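Local coordinates for protein nucleoporin nup120 (Schizosaccharomyces pombe, PDB 4GQ2) that serves as a structural component of the nuclear pore complex and, like other nucleoporins, can help dock transiently associated nuclear transport factors, at residues L84-V89 with T146-P151; H134-Y139 with Q171-M176; D545-E550 with A793-S798; L870-S875 with Y890-L895. All coordinates share one frame; numbering follows the deposited sequence.

In the fold
Interactions 1 and 2 both lie in the beta-propeller domain. Their centres are about 25 Å apart, and their segments alternate along the chain. Strand 138-143, which begins in interaction 2, leads directly to helix 146-149 of interaction 1. Interaction 3 comes next. It joins the chain just after the last propeller strand, 539-544, to helix 790-803, about 240 residues later, and lies nearest the centre of the chain. Interaction 4 is last, among the helices of the HEAT-repeat region. Its centre is about 73 Å from that of interaction 2, on the opposite side of the chain's centre. The four thus sample the propeller, its junction with the helical part, and the far helical end of this scaffold protein.

Interaction 1 of 4, residues L84-V89 with T146-P151; sequences LTIFDV and TWFQLP
D88 and F148 mark the nearest backbone approach, with their CA atoms 7.6 Å apart. Segment L84-V89 is strand as far as D88. Segment T146-P151 starts as a short, weakly bonded helical turn and then runs on as loop. In the turn, T146 O accepts from both Q149 N and L150 N. The two backbones do not pair, and side chains bridge the gap. F148 carries the contact. Its CG is anti to the carbonyl carbon (chi1 -61°), and the ring extends toward the strand. It arrives edge first. I86 CG2 lies at the rim, near the ring plane, 3.7 Å from F148 CZ. The two side chains cross at about a right angle. F148 CE1 also comes within 3.7 Å of the backbone atom I86 O. This packs the helical turn that follows strand 138-143 of one sheet against strand 83-88, an inner strand of another, within the beta-propeller domain. F148 also touches V103 on strand 101-106, which pairs with the backbone of I86. D88 adds a looser van der Waals contact, with its CB 4.4 Å from F148 CD1. Its carboxylate is engaged by other residues. OD1 is hydrogen-bonded to S90 OG, while OD2 is hydrogen-bonded to S99 OG and Q72 NE2.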
# COMPACT_ATOMS: atom_id res chain seq x y z
N LEU A 84 30.32 0.18 4.91
CA LEU A 84 30.01 -0.74 3.83
C LEU A 84 28.77 -1.54 4.25
O LEU A 84 28.78 -2.19 5.30
CB LEU A 84 31.21 -1.65 3.53
CG LEU A 84 31.15 -3.08 2.94
CD1 LEU A 84 30.21 -3.25 1.76
CD2 LEU A 84 32.56 -3.50 2.54
N THR A 85 27.71 -1.45 3.45
CA THR A 85 26.48 -2.18 3.75
C THR A 85 26.31 -3.35 2.81
O THR A 85 26.68 -3.26 1.64
CB THR A 85 25.23 -1.29 3.62
OG1 THR A 85 25.06 -0.91 2.25
CG2 THR A 85 25.35 -0.04 4.51
N ILE A 86 25.76 -4.44 3.32
CA ILE A 86 25.49 -5.63 2.51
C ILE A 86 24.04 -6.07 2.63
O ILE A 86 23.55 -6.34 3.72
CB ILE A 86 26.40 -6.81 2.90
CG1 ILE A 86 27.87 -6.39 2.89
CG2 ILE A 86 26.17 -8.00 1.97
CD1 ILE A 86 28.77 -7.27 3.74
N PHE A 87 23.36 -6.13 1.48
CA PHE A 87 21.99 -6.60 1.39
C PHE A 87 21.92 -7.89 0.56
O PHE A 87 22.50 -7.97 -0.51
CB PHE A 87 21.12 -5.54 0.73
CG PHE A 87 20.77 -4.38 1.62
CD1 PHE A 87 21.72 -3.41 1.95
CD2 PHE A 87 19.47 -4.22 2.10
CE1 PHE A 87 21.39 -2.33 2.76
CE2 PHE A 87 19.13 -3.15 2.91
CZ PHE A 87 20.09 -2.19 3.24
N ASP A 88 21.20 -8.89 1.07
CA ASP A 88 20.93 -10.10 0.29
C ASP A 88 19.89 -9.79 -0.79
O ASP A 88 18.77 -9.37 -0.49
CB ASP A 88 20.44 -11.23 1.21
CG ASP A 88 20.22 -12.55 0.47
OD1 ASP A 88 20.17 -12.54 -0.78
OD2 ASP A 88 20.07 -13.60 1.13
N VAL A 89 20.26 -10.00 -2.05
CA VAL A 89 19.37 -9.70 -3.17
C VAL A 89 19.07 -10.94 -3.99
O VAL A 89 18.70 -10.83 -5.17
CB VAL A 89 19.94 -8.57 -4.06
CG1 VAL A 89 20.09 -7.28 -3.28
CG2 VAL A 89 21.29 -8.98 -4.66
N THR A 146 24.42 -16.49 8.92
CA THR A 146 23.67 -16.20 10.15
C THR A 146 23.36 -14.72 10.33
O THR A 146 22.31 -14.36 10.86
CB THR A 146 24.45 -16.71 11.38
OG1 THR A 146 24.50 -18.14 11.35
CG2 THR A 146 23.79 -16.28 12.68
N TRP A 147 24.29 -13.87 9.90
CA TRP A 147 24.18 -12.42 10.11
C TRP A 147 22.96 -11.86 9.44
O TRP A 147 22.38 -10.88 9.90
CB TRP A 147 25.40 -11.70 9.56
CG TRP A 147 26.71 -12.03 10.22
CD1 TRP A 147 26.93 -12.84 11.33
CD2 TRP A 147 28.03 -11.52 9.84
NE1 TRP A 147 28.26 -12.88 11.64
CE2 TRP A 147 28.98 -12.12 10.79
CE3 TRP A 147 28.50 -10.68 8.85
CZ2 TRP A 147 30.34 -11.86 10.72
CZ3 TRP A 147 29.88 -10.42 8.79
CH2 TRP A 147 30.77 -11.00 9.71
N PHE A 148 22.58 -12.49 8.33
CA PHE A 148 21.44 -12.05 7.57
C PHE A 148 20.14 -12.62 8.12
O PHE A 148 19.07 -12.10 7.82
CB PHE A 148 21.62 -12.45 6.10
CG PHE A 148 22.83 -11.83 5.46
CD1 PHE A 148 22.76 -10.56 4.89
CD2 PHE A 148 24.05 -12.51 5.44
CE1 PHE A 148 23.88 -9.99 4.30
CE2 PHE A 148 25.16 -11.93 4.86
CZ PHE A 148 25.08 -10.67 4.29
N GLN A 149 20.24 -13.67 8.94
CA GLN A 149 19.07 -14.47 9.30
C GLN A 149 18.57 -14.26 10.72
O GLN A 149 17.37 -14.26 10.94
CB GLN A 149 19.35 -15.94 9.06
CG GLN A 149 19.73 -16.29 7.63
CD GLN A 149 20.42 -17.64 7.53
OE1 GLN A 149 20.86 -18.19 8.54
NE2 GLN A 149 20.50 -18.18 6.32
N LEU A 150 19.49 -14.11 11.66
CA LEU A 150 19.13 -14.10 13.08
C LEU A 150 19.48 -12.77 13.74
O LEU A 150 20.54 -12.22 13.47
CB LEU A 150 19.83 -15.24 13.82
CG LEU A 150 19.64 -16.68 13.33
CD1 LEU A 150 20.62 -17.61 14.03
CD2 LEU A 150 18.20 -17.16 13.51
N PRO A 151 18.58 -12.27 14.62
CA PRO A 151 18.81 -11.01 15.33
C PRO A 151 20.01 -11.08 16.29
O PRO A 151 20.26 -12.14 16.86
CB PRO A 151 17.51 -10.79 16.11
CG PRO A 151 16.89 -12.14 16.23
CD PRO A 151 17.31 -12.90 15.01

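Interaction 2 of 4, residues H134-Y139 with Q171-M176; sequences HARVLY and QKPDLM
R136 reaches across to Q171, K172 and P173 and makes the close contacts. The closest backbone approach is R136 to P173, with CA atoms 7.4 Å apart. Much of the contact is van der Waals packing along the R136 side chain. The R136 chain is extended from CG to NE, and it crosses P173 at about a right angle. R136 CD lies 3.7 Å from P173 CD. Farther out, the guanidinium lies flat against K172. K172 CA sits 3.8 Å above the guanidinium plane, over its centre. K172 CB and CG both lie 3.5 Å from R136 NH2. K172 CG is anti to its backbone N (chi1 -166°), and the rest of the chain runs extended past the guanidinium instead of ending on it.

The polar approaches are less direct. R136 NH1 is 3.0 Å from Q171 O, but the angle is too poor for a hydrogen bond. The bond of NH1 goes to F168 O, in the loop just before Q171. The like charges of R136 and K172 stay apart, with R136 NH2 5.4 Å from K172 NZ.

R136 stands in the turn between strands 126-133 and 138-143, at positive phi. P173 opens strand 173-178, and D174 and L175 form a classic beta bulge against S187. The contact therefore links two successive four-stranded sheets of the propeller. P173 also packs on F168 and on V186 of strand 183-188, while M176 reaches Y130 and I132 of strand 126-133.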
# COMPACT_ATOMS: atom_id res chain seq x y z
N HIS A 134 41.05 4.27 2.40
CA HIS A 134 41.90 5.37 1.97
C HIS A 134 43.15 5.46 2.82
O HIS A 134 44.16 6.02 2.40
CB HIS A 134 41.12 6.70 1.99
CG HIS A 134 41.93 7.89 1.53
ND1 HIS A 134 42.54 8.73 2.40
CD2 HIS A 134 42.25 8.35 0.25
CE1 HIS A 134 43.19 9.69 1.71
NE2 HIS A 134 43.01 9.46 0.40
N ALA A 135 43.09 4.89 4.03
CA ALA A 135 44.23 4.84 4.94
C ALA A 135 45.18 3.71 4.59
O ALA A 135 46.26 3.60 5.17
CB ALA A 135 43.77 4.71 6.37
N ARG A 136 44.75 2.86 3.65
CA ARG A 136 45.57 1.79 3.07
C ARG A 136 45.73 0.56 3.93
O ARG A 136 46.71 -0.17 3.79
CB ARG A 136 46.94 2.31 2.60
CG ARG A 136 46.88 3.19 1.38
CD ARG A 136 48.26 3.68 0.99
NE ARG A 136 48.20 4.92 0.24
CZ ARG A 136 49.24 5.50 -0.34
NH1 ARG A 136 50.44 4.94 -0.28
NH2 ARG A 136 49.08 6.64 -1.00
N VAL A 137 44.75 0.32 4.81
CA VAL A 137 44.65 -0.94 5.55
C VAL A 137 43.85 -1.96 4.72
O VAL A 137 42.81 -1.62 4.17
CB VAL A 137 43.99 -0.74 6.93
CG1 VAL A 137 43.94 -2.05 7.70
CG2 VAL A 137 44.75 0.31 7.74
N LEU A 138 44.35 -3.19 4.62
CA LEU A 138 43.63 -4.27 3.95
C LEU A 138 42.86 -5.10 4.97
O LEU A 138 43.43 -5.61 5.93
CB LEU A 138 44.59 -5.16 3.15
CG LEU A 138 44.06 -6.53 2.69
CD1 LEU A 138 43.04 -6.42 1.56
CD2 LEU A 138 45.21 -7.43 2.26
N TYR A 139 41.55 -5.23 4.75
CA TYR A 139 40.71 -5.97 5.66
C TYR A 139 40.22 -7.25 5.03
O TYR A 139 39.84 -7.27 3.86
CB TYR A 139 39.53 -5.13 6.11
CG TYR A 139 39.91 -3.90 6.90
CD1 TYR A 139 40.09 -3.96 8.28
CD2 TYR A 139 40.06 -2.67 6.26
CE1 TYR A 139 40.43 -2.83 9.01
CE2 TYR A 139 40.38 -1.53 6.98
CZ TYR A 139 40.56 -1.61 8.35
OH TYR A 139 40.89 -0.47 9.07
N GLN A 171 53.36 3.14 -2.26
CA GLN A 171 52.58 3.07 -3.49
C GLN A 171 51.09 3.13 -3.15
O GLN A 171 50.65 2.62 -2.12
CB GLN A 171 52.94 1.79 -4.25
CG GLN A 171 54.40 1.70 -4.68
CD GLN A 171 54.82 0.31 -5.16
OE1 GLN A 171 54.73 -0.66 -4.41
NE2 GLN A 171 55.29 0.22 -6.40
N LYS A 172 50.30 3.77 -4.02
CA LYS A 172 48.87 3.93 -3.78
C LYS A 172 48.04 2.84 -4.47
O LYS A 172 48.01 2.78 -5.70
CB LYS A 172 48.39 5.32 -4.22
CG LYS A 172 47.01 5.70 -3.70
CD LYS A 172 46.64 7.12 -4.07
CE LYS A 172 45.27 7.49 -3.51
NZ LYS A 172 44.99 8.93 -3.71
N PRO A 173 47.36 1.98 -3.67
CA PRO A 173 46.54 0.90 -4.22
C PRO A 173 45.39 1.47 -5.04
O PRO A 173 44.78 2.47 -4.63
CB PRO A 173 46.02 0.17 -2.98
CG PRO A 173 46.94 0.58 -1.87
CD PRO A 173 47.30 2.00 -2.20
N ASP A 174 45.11 0.86 -6.18
CA ASP A 174 44.18 1.43 -7.15
C ASP A 174 43.09 0.45 -7.58
O ASP A 174 41.90 0.76 -7.49
CB ASP A 174 44.96 1.94 -8.36
CG ASP A 174 44.14 2.88 -9.23
OD1 ASP A 174 43.58 3.86 -8.69
OD2 ASP A 174 44.07 2.63 -10.45
N LEU A 175 43.49 -0.73 -8.05
CA LEU A 175 42.52 -1.74 -8.47
C LEU A 175 42.82 -3.07 -7.79
O LEU A 175 43.98 -3.36 -7.47
CB LEU A 175 42.51 -1.89 -9.99
CG LEU A 175 42.09 -0.69 -10.85
CD1 LEU A 175 42.49 -0.90 -12.30
CD2 LEU A 175 40.59 -0.42 -10.74
N MET A 176 41.77 -3.86 -7.57
CA MET A 176 41.90 -5.18 -6.95
C MET A 176 41.30 -6.26 -7.83
O MET A 176 40.40 -6.00 -8.63
CB MET A 176 41.18 -5.23 -5.60
CG MET A 176 41.46 -4.08 -4.64
SD MET A 176 40.24 -4.04 -3.31
CE MET A 176 40.70 -5.46 -2.32

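Interaction 3 of 4, residues D545-E550 with A793-S798; sequences DPYLIE and ATVISS
Y547 and I796 are the closest backbone positions, with CA atoms 9.6 Å apart, and Y547 is the N-cap of helix 548-553 while I796 lies within helix 790-803. This N-cap comes just after the propeller strand 539-544, so the contact ties the end of the propeller to a helix far along the chain. The Y547 side chain spans the gap. With chi1 at -55° its CG lies beside the backbone N, and the ring points at helix 790-803. There it meets two neighbouring residues. I796 CD1 lies at the ring edge, near the ring plane, 3.6 Å from Y547 CE2. V795 CG1 approaches obliquely at the phenol end and is 3.7 Å from Y547 CZ. V795 CG1 is modelled 3.1 Å from Y547 OH, a short approach. Replacing Y547 by an alanine would probably leave V795 CG1 and I796 CD1 without their partner and open a gap between the start of helix 548-553 and helix 790-803. I685 of helix 672-703 also touches the tyrosine, while F660 and Y663 pack on I796.

The start of the helix is fixed by E550. Y547 N donates to E550 OE1 over 3.1 Å, at an angle of 162°. The same OE1 forms a salt bridge with R544 NH1. On the other helix, two serine hydroxyls turn back to the backbone one turn earlier. S798 OG donates to T794 O. S797 OG donates to A793 O over 2.6 Å, and S797 N reaches that oxygen from the opposite face of its carbonyl plane.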
# COMPACT_ATOMS: atom_id res chain seq x y z
N ASP A 545 11.82 -7.01 -20.18
CA ASP A 545 11.09 -6.66 -21.39
C ASP A 545 9.74 -6.07 -21.02
O ASP A 545 9.15 -6.46 -20.01
CB ASP A 545 10.87 -7.89 -22.28
CG ASP A 545 12.14 -8.34 -23.00
OD1 ASP A 545 13.13 -7.59 -23.04
OD2 ASP A 545 12.13 -9.47 -23.54
N PRO A 546 9.24 -5.12 -21.83
CA PRO A 546 7.91 -4.59 -21.56
C PRO A 546 6.85 -5.63 -21.89
O PRO A 546 7.05 -6.44 -22.81
CB PRO A 546 7.78 -3.40 -22.54
CG PRO A 546 9.13 -3.22 -23.16
CD PRO A 546 9.83 -4.54 -23.04
N TYR A 547 5.75 -5.64 -21.14
CA TYR A 547 4.60 -6.44 -21.51
C TYR A 547 3.80 -5.61 -22.50
O TYR A 547 3.97 -4.39 -22.56
CB TYR A 547 3.76 -6.83 -20.29
CG TYR A 547 4.55 -7.53 -19.20
CD1 TYR A 547 5.35 -6.80 -18.32
CD2 TYR A 547 4.50 -8.92 -19.05
CE1 TYR A 547 6.09 -7.43 -17.32
CE2 TYR A 547 5.24 -9.56 -18.05
CZ TYR A 547 6.02 -8.81 -17.19
OH TYR A 547 6.77 -9.41 -16.20
N LEU A 548 2.96 -6.28 -23.29
CA LEU A 548 2.11 -5.61 -24.28
C LEU A 548 1.39 -4.39 -23.72
O LEU A 548 1.32 -3.34 -24.37
CB LEU A 548 1.06 -6.58 -24.84
CG LEU A 548 1.36 -7.31 -26.14
CD1 LEU A 548 0.15 -8.14 -26.54
CD2 LEU A 548 1.73 -6.33 -27.25
N ILE A 549 0.86 -4.53 -22.51
CA ILE A 549 0.11 -3.47 -21.85
C ILE A 549 0.95 -2.19 -21.74
O ILE A 549 0.43 -1.09 -21.95
CB ILE A 549 -0.48 -3.95 -20.49
CG1 ILE A 549 -1.50 -2.94 -19.95
CG2 ILE A 549 0.62 -4.24 -19.48
CD1 ILE A 549 -2.70 -2.77 -20.85
N GLU A 550 2.24 -2.34 -21.46
CA GLU A 550 3.17 -1.22 -21.36
C GLU A 550 3.33 -0.48 -22.69
O GLU A 550 3.14 0.73 -22.74
CB GLU A 550 4.52 -1.66 -20.80
CG GLU A 550 4.39 -2.39 -19.47
CD GLU A 550 5.71 -2.59 -18.76
OE1 GLU A 550 6.22 -3.72 -18.79
OE2 GLU A 550 6.22 -1.61 -18.17
N ALA A 793 8.66 -15.36 -13.99
CA ALA A 793 7.65 -16.42 -13.90
C ALA A 793 6.56 -16.06 -12.90
O ALA A 793 5.39 -16.33 -13.15
CB ALA A 793 8.28 -17.76 -13.56
N THR A 794 6.95 -15.47 -11.77
CA THR A 794 5.97 -15.09 -10.75
C THR A 794 5.04 -13.99 -11.25
O THR A 794 3.81 -14.09 -11.14
CB THR A 794 6.67 -14.73 -9.42
OG1 THR A 794 7.48 -15.84 -9.02
CG2 THR A 794 5.66 -14.43 -8.31
N VAL A 795 5.62 -12.95 -11.85
CA VAL A 795 4.83 -11.89 -12.47
C VAL A 795 3.81 -12.51 -13.42
O VAL A 795 2.60 -12.39 -13.20
CB VAL A 795 5.71 -10.87 -13.20
CG1 VAL A 795 4.85 -9.79 -13.84
CG2 VAL A 795 6.72 -10.25 -12.25
N ILE A 796 4.31 -13.21 -14.44
CA ILE A 796 3.47 -13.81 -15.47
C ILE A 796 2.38 -14.70 -14.87
O ILE A 796 1.22 -14.61 -15.26
CB ILE A 796 4.32 -14.57 -16.53
CG1 ILE A 796 4.92 -13.58 -17.54
CG2 ILE A 796 3.51 -15.63 -17.26
CD1 ILE A 796 3.91 -12.93 -18.47
N SER A 797 2.76 -15.54 -13.90
CA SER A 797 1.79 -16.40 -13.23
C SER A 797 0.72 -15.60 -12.50
O SER A 797 -0.47 -15.91 -12.61
CB SER A 797 2.49 -17.34 -12.25
OG SER A 797 3.50 -18.08 -12.90
N SER A 798 1.15 -14.56 -11.77
CA SER A 798 0.24 -13.66 -11.06
C SER A 798 -0.74 -13.01 -12.01
O SER A 798 -1.94 -12.96 -11.73
CB SER A 798 1.02 -12.58 -10.31
OG SER A 798 1.94 -13.15 -9.40

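Interaction 4 of 4, residues L870-S875 with Y890-L895; sequences LYSHTS and YHHQNL
H892 meets S872 at its edge and H873 over one face. S872 OG lies near the imidazole plane and is hydrogen-bonded to H892 ND1 at 3.0 Å. Either atom could be the donor. The rings of H873 and H892 form an offset stack, with centroids 4.2 Å apart and planes at 12°. The overlap is partial. H873 CE1 sits 3.1 Å above the H892 plane, toward the rim. S872 O is also 3.3 Å from H892 CE1. With H892 replaced by an alanine, S872 OG would probably lose this bond and H873 its stacking partner. L895 adds a looser touch, with its CD2 4.1 Å from S872 OG.

Several features place these groups. S872 OG stands between its backbone N and carbonyl carbon (chi1 64°), and this turns the hydroxyl to H892. A Schellman motif ends helix 881-889, with H891 as C-prime residue and H892 N bonded to A887 O. It brings H892 back beside the loop that precedes the same helix. S872 and H892 both also touch A887 of helix 881-889. Next along the chain, N894 OD1 and ND2 bond to E928 N and T929 O. The contact thus joins the loops before and after one helix of the HEAT-repeat region. Stacked this closely, the two imidazoles would probably not both carry a positive charge at once.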
# COMPACT_ATOMS: atom_id res chain seq x y z
N LEU A 870 -23.41 -26.36 1.20
CA LEU A 870 -22.86 -26.95 -0.02
C LEU A 870 -21.34 -27.09 0.00
O LEU A 870 -20.74 -27.44 -1.01
CB LEU A 870 -23.32 -26.15 -1.25
CG LEU A 870 -24.84 -26.03 -1.46
CD1 LEU A 870 -25.20 -25.02 -2.54
CD2 LEU A 870 -25.47 -27.39 -1.74
N TYR A 871 -20.72 -26.86 1.16
CA TYR A 871 -19.26 -26.74 1.24
C TYR A 871 -18.61 -27.63 2.31
O TYR A 871 -17.51 -27.35 2.78
CB TYR A 871 -18.86 -25.26 1.37
CG TYR A 871 -19.44 -24.40 0.27
CD1 TYR A 871 -18.78 -24.25 -0.95
CD2 TYR A 871 -20.68 -23.78 0.41
CE1 TYR A 871 -19.32 -23.49 -1.98
CE2 TYR A 871 -21.24 -23.03 -0.61
CZ TYR A 871 -20.55 -22.89 -1.81
OH TYR A 871 -21.09 -22.14 -2.83
N SER A 872 -19.27 -28.73 2.66
CA SER A 872 -18.73 -29.68 3.64
C SER A 872 -17.62 -30.58 3.09
O SER A 872 -16.97 -31.30 3.86
CB SER A 872 -19.85 -30.52 4.25
OG SER A 872 -20.48 -31.33 3.27
N HIS A 873 -17.38 -30.53 1.78
CA HIS A 873 -16.35 -31.35 1.14
C HIS A 873 -15.17 -30.57 0.62
O HIS A 873 -14.07 -31.12 0.50
CB HIS A 873 -16.95 -32.20 0.02
CG HIS A 873 -18.05 -33.13 0.49
ND1 HIS A 873 -17.81 -34.21 1.27
CD2 HIS A 873 -19.42 -33.12 0.25
CE1 HIS A 873 -18.97 -34.85 1.52
NE2 HIS A 873 -19.96 -34.18 0.90
N THR A 874 -15.39 -29.29 0.33
CA THR A 874 -14.40 -28.41 -0.32
C THR A 874 -13.05 -28.35 0.40
O THR A 874 -12.99 -28.10 1.61
CB THR A 874 -14.96 -26.98 -0.49
OG1 THR A 874 -16.35 -27.04 -0.82
CG2 THR A 874 -14.21 -26.22 -1.58
N SER A 875 -11.98 -28.57 -0.36
CA SER A 875 -10.64 -28.70 0.20
C SER A 875 -9.84 -27.39 0.28
O SER A 875 -9.00 -27.24 1.16
CB SER A 875 -9.84 -29.73 -0.61
OG SER A 875 -9.72 -29.32 -1.96
N TYR A 890 -20.84 -36.00 11.71
CA TYR A 890 -22.26 -36.35 11.59
C TYR A 890 -22.68 -36.78 10.17
O TYR A 890 -23.81 -36.56 9.74
CB TYR A 890 -23.12 -35.23 12.19
CG TYR A 890 -22.64 -34.88 13.60
CD1 TYR A 890 -22.59 -35.86 14.60
CD2 TYR A 890 -22.19 -33.60 13.91
CE1 TYR A 890 -22.13 -35.56 15.87
CE2 TYR A 890 -21.73 -33.29 15.19
CZ TYR A 890 -21.70 -34.28 16.17
OH TYR A 890 -21.25 -33.99 17.44
N HIS A 891 -21.72 -37.40 9.47
CA HIS A 891 -21.95 -38.08 8.18
C HIS A 891 -22.58 -37.22 7.12
O HIS A 891 -23.46 -37.67 6.38
CB HIS A 891 -22.76 -39.36 8.38
CG HIS A 891 -22.46 -40.07 9.68
ND1 HIS A 891 -21.36 -40.82 9.86
CD2 HIS A 891 -23.16 -40.10 10.88
CE1 HIS A 891 -21.35 -41.31 11.11
NE2 HIS A 891 -22.45 -40.87 11.74
N HIS A 892 -22.14 -35.96 7.05
CA HIS A 892 -22.63 -35.00 6.05
C HIS A 892 -24.13 -35.00 5.91
O HIS A 892 -24.68 -34.88 4.82
CB HIS A 892 -21.91 -35.19 4.72
CG HIS A 892 -20.41 -35.07 4.83
ND1 HIS A 892 -19.74 -33.96 4.46
CD2 HIS A 892 -19.45 -35.96 5.33
CE1 HIS A 892 -18.43 -34.13 4.69
NE2 HIS A 892 -18.25 -35.35 5.22
N GLN A 893 -24.80 -35.12 7.06
CA GLN A 893 -26.25 -35.11 7.15
C GLN A 893 -26.63 -34.00 8.11
O GLN A 893 -25.84 -33.64 9.00
CB GLN A 893 -26.74 -36.43 7.73
CG GLN A 893 -27.86 -37.09 6.96
CD GLN A 893 -27.36 -38.19 6.04
OE1 GLN A 893 -27.70 -39.36 6.23
NE2 GLN A 893 -26.54 -37.83 5.06
N ASN A 894 -27.84 -33.46 7.95
CA ASN A 894 -28.33 -32.35 8.76
C ASN A 894 -27.35 -31.19 8.72
O ASN A 894 -26.87 -30.72 9.75
CB ASN A 894 -28.57 -32.79 10.21
CG ASN A 894 -29.76 -33.71 10.37
OD1 ASN A 894 -30.85 -33.43 9.88
ND2 ASN A 894 -29.55 -34.81 11.09
N LEU A 895 -27.04 -30.75 7.51
CA LEU A 895 -25.96 -29.79 7.31
C LEU A 895 -26.32 -28.39 7.83
O LEU A 895 -25.46 -27.72 8.39
CB LEU A 895 -25.51 -29.78 5.85
CG LEU A 895 -24.88 -31.09 5.33
CD1 LEU A 895 -24.69 -31.07 3.82
CD2 LEU A 895 -23.56 -31.39 6.04